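Local coordinates for xyloglucan-specific endo-beta-1,4-glucanase BoGH9A (Bacteroides ovatus, PDB 6DHT), which cuts the beta-1,4-linked glucan backbone of xyloglucans internally, releasing xyloglucan oligosaccharides for use by this gut bacterium, at residues 103-108 / 194-199; 110-115 / 216-221; 188-193 / 212-217. One frame throughout, in Å; residues are numbered along the deposited sequence. Where two conformers were deposited one is given.

Interaction 1 (103-108 / 194-199). With EDO (1,2-ethanediol), chain H.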
# COMPACT_ATOMS: atom_id res chain seq x y z
N VAL A 103 -6.87 17.45 5.75
CA VAL A 103 -5.48 17.50 6.16
C VAL A 103 -4.65 16.36 5.54
O VAL A 103 -3.46 16.56 5.26
CB VAL A 103 -5.34 17.60 7.72
CG1 VAL A 103 -5.74 16.34 8.36
CG2 VAL A 103 -3.93 18.02 8.10
N LEU A 104 -5.27 15.21 5.29
CA LEU A 104 -4.54 14.10 4.67
C LEU A 104 -4.65 14.08 3.14
O LEU A 104 -4.16 13.16 2.51
CB LEU A 104 -4.99 12.75 5.23
CG LEU A 104 -4.89 12.58 6.74
CD1 LEU A 104 -5.40 11.21 7.15
CD2 LEU A 104 -3.46 12.78 7.22
N SER A 105 -5.30 15.06 2.52
CA SER A 105 -5.44 15.03 1.08
C SER A 105 -4.10 15.10 0.36
O SER A 105 -3.87 14.33 -0.60
CB SER A 105 -6.38 16.15 0.63
OG SER A 105 -6.51 16.18 -0.78
N PRO A 106 -3.16 15.96 0.80
CA PRO A 106 -1.86 15.96 0.11
C PRO A 106 -1.12 14.64 0.26
O PRO A 106 -0.41 14.26 -0.65
CB PRO A 106 -1.10 17.11 0.77
CG PRO A 106 -2.18 18.01 1.31
CD PRO A 106 -3.26 17.09 1.75
N LEU A 107 -1.31 13.95 1.38
CA LEU A 107 -0.72 12.64 1.59
C LEU A 107 -1.33 11.60 0.63
O LEU A 107 -0.62 10.87 -0.04
CB LEU A 107 -0.91 12.23 3.05
CG LEU A 107 -0.47 10.81 3.42
CD1 LEU A 107 1.04 10.67 3.33
CD2 LEU A 107 -0.92 10.47 4.77
N ALA A 108 -2.66 11.57 0.56
CA ALA A 108 -3.32 10.62 -0.32
C ALA A 108 -2.90 10.83 -1.77
O ALA A 108 -2.62 9.87 -2.48
CB ALA A 108 -4.83 10.75 -0.19
N LEU A 194 -16.17 6.27 -4.93
CA LEU A 194 -16.13 6.66 -6.32
C LEU A 194 -16.07 8.16 -6.55
O LEU A 194 -15.33 8.63 -7.40
CB LEU A 194 -17.35 6.06 -7.07
CG LEU A 194 -17.37 4.52 -7.19
CD1 LEU A 194 -18.65 4.03 -7.89
CD2 LEU A 194 -16.19 3.99 -7.91
N ASP A 195 -16.90 8.92 -5.82
CA ASP A 195 -16.93 10.37 -5.98
C ASP A 195 -15.58 10.98 -5.61
O ASP A 195 -15.08 11.86 -6.30
CB ASP A 195 -18.04 11.02 -5.12
CG ASP A 195 -19.43 10.84 -5.69
OD1 ASP A 195 -19.57 10.40 -6.86
OD2 ASP A 195 -20.37 11.14 -4.93
N TYR A 196 -14.99 10.51 -4.52
CA TYR A 196 -13.70 11.01 -4.07
C TYR A 196 -12.65 10.88 -5.16
O TYR A 196 -11.94 11.82 -5.50
CB TYR A 196 -13.24 10.24 -2.82
CG TYR A 196 -11.93 10.73 -2.22
CD1 TYR A 196 -11.93 11.78 -1.30
CD2 TYR A 196 -10.71 10.18 -2.57
CE1 TYR A 196 -10.74 12.25 -0.73
CE2 TYR A 196 -9.52 10.64 -2.01
CZ TYR A 196 -9.54 11.68 -1.12
OH TYR A 196 -8.33 12.10 -0.58
N PHE A 197 -12.57 9.68 -5.73
CA PHE A 197 -11.58 9.44 -6.76
C PHE A 197 -11.90 10.09 -8.10
O PHE A 197 -11.00 10.40 -8.87
CB PHE A 197 -11.31 7.96 -6.88
CG PHE A 197 -10.56 7.41 -5.69
CD1 PHE A 197 -9.24 7.77 -5.47
CD2 PHE A 197 -11.17 6.56 -4.81
CE1 PHE A 197 -8.55 7.29 -4.35
CE2 PHE A 197 -10.48 6.08 -3.70
CZ PHE A 197 -9.18 6.45 -3.49
N SER A 198 -13.18 10.34 -8.36
CA SER A 198 -13.55 11.03 -9.58
C SER A 198 -13.08 12.47 -9.56
O SER A 198 -12.64 12.99 -10.57
CB SER A 198 -15.07 10.98 -9.78
OG SER A 198 -15.43 11.66 -10.98
N ARG A 199 -13.14 13.09 -8.38
CA ARG A 199 -12.73 14.47 -8.20
C ARG A 199 -11.23 14.68 -8.01
O ARG A 199 -10.72 15.77 -8.21
CB ARG A 199 -13.46 15.07 -7.00
CG ARG A 199 -14.97 15.13 -7.17
CD ARG A 199 -15.58 15.83 -5.98
NE ARG A 199 -17.04 15.88 -6.09
CZ ARG A 199 -17.72 16.86 -6.70
NH1 ARG A 199 -17.07 17.88 -7.25
NH2 ARG A 199 -19.05 16.81 -6.76
C1 EDO H . -13.35 13.01 -14.53
O1 EDO H . -12.19 12.70 -15.30
C2 EDO H . -13.89 11.70 -13.97
O2 EDO H . -12.90 11.15 -13.11
O HOH W 1 -7.19 13.99 -2.12

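Interaction 2 (110-115 / 216-221). With CA (calcium ion), chain D; EDO (1,2-ethanediol), chain G.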
# COMPACT_ATOMS: atom_id res chain seq x y z
N ALA A 110 -0.12 12.42 -2.90
CA ALA A 110 1.31 12.10 -3.07
C ALA A 110 1.58 10.58 -3.13
O ALA A 110 2.40 10.11 -3.91
CB ALA A 110 2.14 12.73 -1.98
N ALA A 111 0.89 9.85 -2.27
CA ALA A 111 1.02 8.40 -2.23
C ALA A 111 0.63 7.77 -3.57
O ALA A 111 1.28 6.83 -4.05
CB ALA A 111 0.19 7.84 -1.11
N LEU A 112 -0.43 8.28 -4.19
CA LEU A 112 -0.82 7.80 -5.51
C LEU A 112 0.15 8.26 -6.59
O LEU A 112 0.49 7.47 -7.49
CB LEU A 112 -2.24 8.28 -5.80
CG LEU A 112 -2.83 7.83 -7.13
CD1 LEU A 112 -2.83 6.32 -7.30
CD2 LEU A 112 -4.24 8.37 -7.25
N LYS A 113 0.61 9.49 -6.49
CA LYS A 113 1.51 10.05 -7.49
C LYS A 113 2.87 9.34 -7.47
O LYS A 113 3.60 9.37 -8.47
CB LYS A 113 1.66 11.55 -7.23
CG LYS A 113 2.46 12.35 -8.23
CD LYS A 113 1.94 12.28 -9.64
CE LYS A 113 2.69 13.28 -10.54
NZ LYS A 113 2.40 14.71 -10.23
N SER A 114 3.22 8.69 -6.36
CA SER A 114 4.46 7.93 -6.30
C SER A 114 4.53 6.88 -7.40
O SER A 114 5.62 6.59 -7.93
CB SER A 114 4.61 7.25 -4.93
OG SER A 114 3.75 6.12 -4.79
N PHE A 115 3.38 6.30 -7.76
CA PHE A 115 3.32 5.28 -8.79
C PHE A 115 3.72 5.85 -10.15
O PHE A 115 4.40 5.18 -10.95
CB PHE A 115 1.92 4.66 -8.85
CG PHE A 115 1.62 3.79 -7.66
CD1 PHE A 115 1.12 4.33 -6.48
CD2 PHE A 115 1.85 2.41 -7.73
CE1 PHE A 115 0.89 3.51 -5.38
CE2 PHE A 115 1.60 1.61 -6.63
CZ PHE A 115 1.14 2.16 -5.46
N ASP A 216 -6.43 5.56 -14.20
CA ASP A 216 -5.36 5.77 -15.19
C ASP A 216 -4.05 5.17 -14.73
O ASP A 216 -3.32 4.50 -15.49
CB ASP A 216 -5.13 7.24 -15.50
CG ASP A 216 -6.31 7.90 -16.19
OD1 ASP A 216 -6.81 7.38 -17.22
OD2 ASP A 216 -6.70 8.97 -15.69
N GLU A 217 -3.71 5.43 -13.48
CA GLU A 217 -2.45 4.93 -12.96
C GLU A 217 -2.43 3.40 -12.93
O GLU A 217 -1.45 2.79 -13.38
CB GLU A 217 -2.14 5.50 -11.58
CG GLU A 217 -0.69 5.24 -11.13
CD GLU A 217 0.32 5.87 -12.09
OE1 GLU A 217 0.21 7.09 -12.35
OE2 GLU A 217 1.20 5.14 -12.62
N MET A 218 -3.50 2.79 -12.42
CA MET A 218 -3.56 1.35 -12.40
C MET A 218 -3.38 0.81 -13.80
O MET A 218 -2.69 -0.18 -13.99
CB MET A 218 -4.87 0.83 -11.80
CG MET A 218 -5.24 1.36 -10.40
SD MET A 218 -4.03 1.03 -9.10
CE MET A 218 -3.17 2.60 -9.05
N GLN A 219 -4.05 1.44 -14.77
CA GLN A 219 -4.02 0.90 -16.13
C GLN A 219 -2.62 0.88 -16.70
O GLN A 219 -2.29 0.00 -17.51
CB GLN A 219 -4.95 1.71 -17.04
CG GLN A 219 -5.81 0.84 -17.97
CD GLN A 219 -5.06 0.20 -19.15
OE1 GLN A 219 -4.25 0.84 -19.84
NE2 GLN A 219 -5.32 -1.08 -19.38
N PHE A 220 -1.78 1.81 -16.27
CA PHE A 220 -0.41 1.85 -16.77
C PHE A 220 0.29 0.53 -16.47
O PHE A 220 1.11 0.05 -17.26
CB PHE A 220 0.40 2.99 -16.19
CG PHE A 220 1.66 3.22 -16.96
CD1 PHE A 220 1.64 4.00 -18.10
CD2 PHE A 220 2.84 2.60 -16.59
CE1 PHE A 220 2.81 4.20 -18.84
CE2 PHE A 220 4.01 2.81 -17.33
CZ PHE A 220 3.97 3.59 -18.47
N ASN A 221 -0.00 -0.05 -15.31
CA ASN A 221 0.54 -1.34 -14.95
C ASN A 221 -0.32 -2.50 -15.49
O ASN A 221 0.23 -3.49 -15.91
CB ASN A 221 0.76 -1.47 -13.44
CG ASN A 221 1.69 -2.63 -13.10
OD1 ASN A 221 2.90 -2.50 -13.20
ND2 ASN A 221 1.13 -3.78 -12.71
CA CA D . -7.80 10.98 -15.61
C1 EDO G . 0.65 16.26 -7.08
O1 EDO G . 2.00 16.22 -7.58
C2 EDO G . 0.38 15.00 -6.24
O2 EDO G . 1.24 14.96 -5.08
O HOH W 2 0.11 8.58 -10.08
O HOH W 3 -9.10 12.96 -15.54

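Interaction 3 (188-193 / 212-217). With CA (calcium ion), chain D; EDO (1,2-ethanediol), chain P.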
# COMPACT_ATOMS: atom_id res chain seq x y z
N SER A 188 -9.81 -1.94 -4.39
CA SER A 188 -10.81 -2.26 -3.36
C SER A 188 -11.29 -0.94 -2.73
O SER A 188 -12.50 -0.71 -2.57
CB SER A 188 -10.23 -3.17 -2.27
OG SER A 188 -9.81 -4.42 -2.81
N ILE A 189 -10.37 -0.06 -2.38
CA ILE A 189 -10.76 1.20 -1.74
C ILE A 189 -11.44 2.13 -2.76
O ILE A 189 -12.42 2.83 -2.44
CB ILE A 189 -9.53 1.86 -1.00
CG1 ILE A 189 -9.34 1.23 0.40
CG2 ILE A 189 -9.68 3.35 -0.83
CD1 ILE A 189 -9.04 -0.19 0.44
N TYR A 190 -10.95 2.12 -3.99
CA TYR A 190 -11.60 2.87 -5.07
C TYR A 190 -13.12 2.62 -5.14
O TYR A 190 -13.92 3.56 -5.26
CB TYR A 190 -10.94 2.52 -6.41
CG TYR A 190 -11.68 3.13 -7.57
CD1 TYR A 190 -11.44 4.46 -7.94
CD2 TYR A 190 -12.62 2.39 -8.28
CE1 TYR A 190 -12.18 5.04 -8.97
CE2 TYR A 190 -13.32 2.95 -9.29
CZ TYR A 190 -13.08 4.26 -9.65
OH TYR A 190 -13.86 4.78 -10.69
N GLN A 191 -13.50 1.35 -5.06
CA GLN A 191 -14.90 0.96 -5.20
C GLN A 191 -15.78 1.50 -4.09
O GLN A 191 -17.00 1.62 -4.26
CB GLN A 191 -15.00 -0.56 -5.27
CG GLN A 191 -14.56 -1.14 -6.61
CD GLN A 191 -14.46 -2.65 -6.59
OE1 GLN A 191 -15.41 -3.34 -6.95
NE2 GLN A 191 -13.31 -3.17 -6.24
N LEU A 192 -15.19 1.84 -2.95
CA LEU A 192 -15.94 2.41 -1.81
C LEU A 192 -16.13 3.90 -1.91
O LEU A 192 -17.02 4.44 -1.24
CB LEU A 192 -15.18 2.14 -0.51
CG LEU A 192 -14.93 0.70 -0.09
CD1 LEU A 192 -13.90 0.64 1.03
CD2 LEU A 192 -16.21 0.02 0.28
N PHE A 193 -15.30 4.59 -2.69
CA PHE A 193 -15.25 6.05 -2.71
C PHE A 193 -15.18 6.62 -4.12
O PHE A 193 -14.29 7.36 -4.49
CB PHE A 193 -14.04 6.54 -1.88
CG PHE A 193 -14.07 6.08 -0.44
CD1 PHE A 193 -14.95 6.65 0.45
CD2 PHE A 193 -13.23 5.08 0.01
CE1 PHE A 193 -15.02 6.20 1.76
CE2 PHE A 193 -13.30 4.63 1.32
CZ PHE A 193 -14.17 5.21 2.20
N PRO A 212 -11.12 8.51 -13.92
CA PRO A 212 -10.46 8.82 -12.64
C PRO A 212 -8.97 8.48 -12.67
O PRO A 212 -8.55 7.42 -13.14
CB PRO A 212 -11.20 7.92 -11.64
CG PRO A 212 -12.60 7.76 -12.26
CD PRO A 212 -12.29 7.63 -13.74
N ASP A 213 -8.20 9.42 -12.16
CA ASP A 213 -6.74 9.35 -12.22
C ASP A 213 -6.19 8.10 -11.54
O ASP A 213 -5.20 7.55 -12.02
CB ASP A 213 -6.09 10.60 -11.63
CG ASP A 213 -6.13 11.81 -12.55
OD1 ASP A 213 -6.73 11.72 -13.65
OD2 ASP A 213 -5.59 12.86 -12.16
N LEU A 214 -6.79 7.64 -10.44
CA LEU A 214 -6.37 6.38 -9.83
C LEU A 214 -6.45 5.25 -10.85
O LEU A 214 -5.51 4.44 -10.94
CB LEU A 214 -7.15 6.03 -8.57
CG LEU A 214 -6.74 4.73 -7.87
CD1 LEU A 214 -6.97 4.90 -6.37
CD2 LEU A 214 -7.45 3.52 -8.38
N LEU A 215 -7.53 5.19 -11.63
CA LEU A 215 -7.66 4.13 -12.62
C LEU A 215 -6.69 4.32 -13.78
O LEU A 215 -6.15 3.34 -14.27
CB LEU A 215 -9.08 4.08 -13.17
CG LEU A 215 -10.16 3.64 -12.18
CD1 LEU A 215 -11.52 3.50 -12.91
CD2 LEU A 215 -9.81 2.35 -11.44
N ASP A 216 -6.43 5.56 -14.20
CA ASP A 216 -5.36 5.77 -15.19
C ASP A 216 -4.05 5.17 -14.73
O ASP A 216 -3.32 4.50 -15.49
CB ASP A 216 -5.13 7.24 -15.50
CG ASP A 216 -6.31 7.90 -16.19
OD1 ASP A 216 -6.81 7.38 -17.22
OD2 ASP A 216 -6.70 8.97 -15.69
N GLU A 217 -3.71 5.43 -13.48
CA GLU A 217 -2.45 4.93 -12.96
C GLU A 217 -2.43 3.40 -12.93
O GLU A 217 -1.45 2.79 -13.38
CB GLU A 217 -2.14 5.50 -11.58
CG GLU A 217 -0.69 5.24 -11.13
CD GLU A 217 0.32 5.87 -12.09
OE1 GLU A 217 0.21 7.09 -12.35
OE2 GLU A 217 1.20 5.14 -12.62
CA CA D . -7.80 10.98 -15.61
C1 EDO P . -18.21 4.31 1.65
O1 EDO P . -19.03 3.66 0.66
C2 EDO P . -18.63 5.76 1.89
O2 EDO P . -19.30 5.89 3.16
O HOH W 3 -9.10 12.96 -15.54

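Interaction 1 (103-108 / 194-199)
Tyr196 bridges the gap to Ala108 with its phenol oxygen: OH lies 3.8 Å from Ala108 CB, while the rest of the phenol spans the space between backbones whose nearest CA atoms, those of Ser105 and Tyr196 for one pair, are 10.5 Å apart. The side chain is extended, with CG trans to the main-chain nitrogen (chi1 -177°), which carries the ring straight off helix 194-199 toward the first turn of helix 105-117. Ser105, one turn before Ala108, is approached by the same oxygen but not bonded to it directly. Water 1 fills the step, lying 2.7 Å from Ser105 OG and donating a hydrogen bond to Tyr196 OH, also over 2.7 Å. The phenol oxygen has a second and stronger partner in Asp565 of helix 551-567, so it is tied to a third helix as well as to the water. These helices belong to the catalytic domain of glycoside hydrolase family 9, an (alpha/alpha)6 barrel; helix 105-117 follows strand 93-99 in the chain, and just before it Leu104 N is hydrogen-bonded to Tyr26 OH. On its own helix, Tyr196 leans over the neighbouring aromatic: its CD2 stands 3.9 Å above the plane of the Phe197 ring, near the middle of that face. Phe197 and Ala108 both pack on Ser562, so helix 551-567 also fills part of the space between the two segments. At the far side of helix 194-199, the carbonyl oxygen of Ser198 accepts a hydrogen bond of 3.1 Å from O2 of an ethanediol, probably a crystallisation additive.

Interaction 2 (110-115 / 216-221)
Glu217 OE1 is gripped by two partners, by Arg119 NH2 in a salt bridge and by water 2, which donates to it over 2.7 Å and donates again to Leu112 O over 2.8 Å. The water thus ties the carboxylate to the backbone of helix 105-117, one of the helices of the family 9 (alpha/alpha)6 barrel. The segments 110-115 and 216-221 run in roughly the same direction, 28° apart, with their axes 10.3 Å apart at the closest. The other carboxylate oxygen, OE2, meets Trp166 NE1, so both oxygens of this buried group are satisfied. With CG trans to the main-chain N (chi1 -168°), the methylene CG of Glu217 lies 3.5 Å from Phe115 CB, and the bend at chi2 (61°) folds the carboxylate round; the Phe115 ring itself swings off toward Ile551 and Asn554 of helix 551-567. Leu112 O lies in the plane of that ring at its edge. Without the carboxylate, as with an alanine here, Arg119 and Trp166 would probably lose a partner, water 2 would keep only Leu112 O of the two segments, and a gap would open beside Phe115 CB. Beside this patch the contact is apolar: Leu112 CD1 reaches Met218 CE at 4.1 Å, the two side chains crossing obliquely, and Met186 of helix 176-192 packs on Met218 and Phe115 alike. Lys113 NZ is held by the carbonyl oxygens of Tyr128, Ile202 and Asn203. At the start of segment 216-221, Asp216 binds a calcium ion through OD2 at 2.3 Å and gives OD1 to Tyr289 OH.

Interaction 3 (188-193 / 212-217)
The ring of Tyr190 carries Leu215 on one face: the methyl CD2 sits 4.1 Å from the ring centroid and only 6° off the normal, a CH-pi contact directly over the middle. The other branch of the same leucine slides to the phenol end, where Leu215 CD1 comes within 3.5 Å of Tyr190 OH, so both methyls lie on one face, CD2 over the centre and CD1 over the phenol end, and the side chains cross at about a right angle. Pro212 and Leu214 meet the ring obliquely. Pro212 CG lies 3.6 Å from Tyr190 OH, the two side chains again crossing at about a right angle, and Leu214 CD2 touches Tyr190 CD1 at 4.1 Å, closer to the root of the side chain. Tyr190 can be met by all three because its CG stands trans to the backbone nitrogen (chi1 173°), sending the ring straight across from helix 176-192. The contact packs the C-terminal end of that helix against the beginning of helix 213-226 within the (alpha/alpha)6 barrel, and Leu281 of helix 265-281 also packs against the tyrosine. Pro212 is the N-cap of its helix, its carbonyl oxygen accepting a 3.0 Å hydrogen bond from Asp216 N. Just beyond the cap, Asp213, which takes no part in the tyrosine contact, binds the calcium through OD1 at 2.4 Å, alongside Asp216 and a water. Glu206 O, Asn209 OD1 and Thr211 O complete the site, while Asp213 OD2 is hydrogen-bonded to Ser207 OG. The ion therefore pins the preceding loop to the first turn of the same helix whose Leu214 and Leu215 meet Tyr190. At the end of segment 188-193, an ethanediol, probably a crystallisation additive, packs on Phe193, its C2 approaching Phe193 CE1 at 3.6 Å.

Three contacts here share their helices in pairs: helix 105-117 serves interactions 1 and 2, and helix 213-226 serves interactions 2 and 3. Leu214 of interaction 3 touches both of the other interactions, since its CD1 meets Phe197 CE1 of interaction 1 at 3.5 Å and its CA meets Leu112 CD2 of interaction 2 at 3.9 Å. The centre of interaction 3 lies about 10 Å from each of the other two centres, which are about 13 Å from one another. One calcium ion belongs to both interactions 2 and 3, and lies about 13 Å from the Tyr196 side chain of interaction 1. All three lie within the catalytic domain, away from the residues predicted to be catalytic.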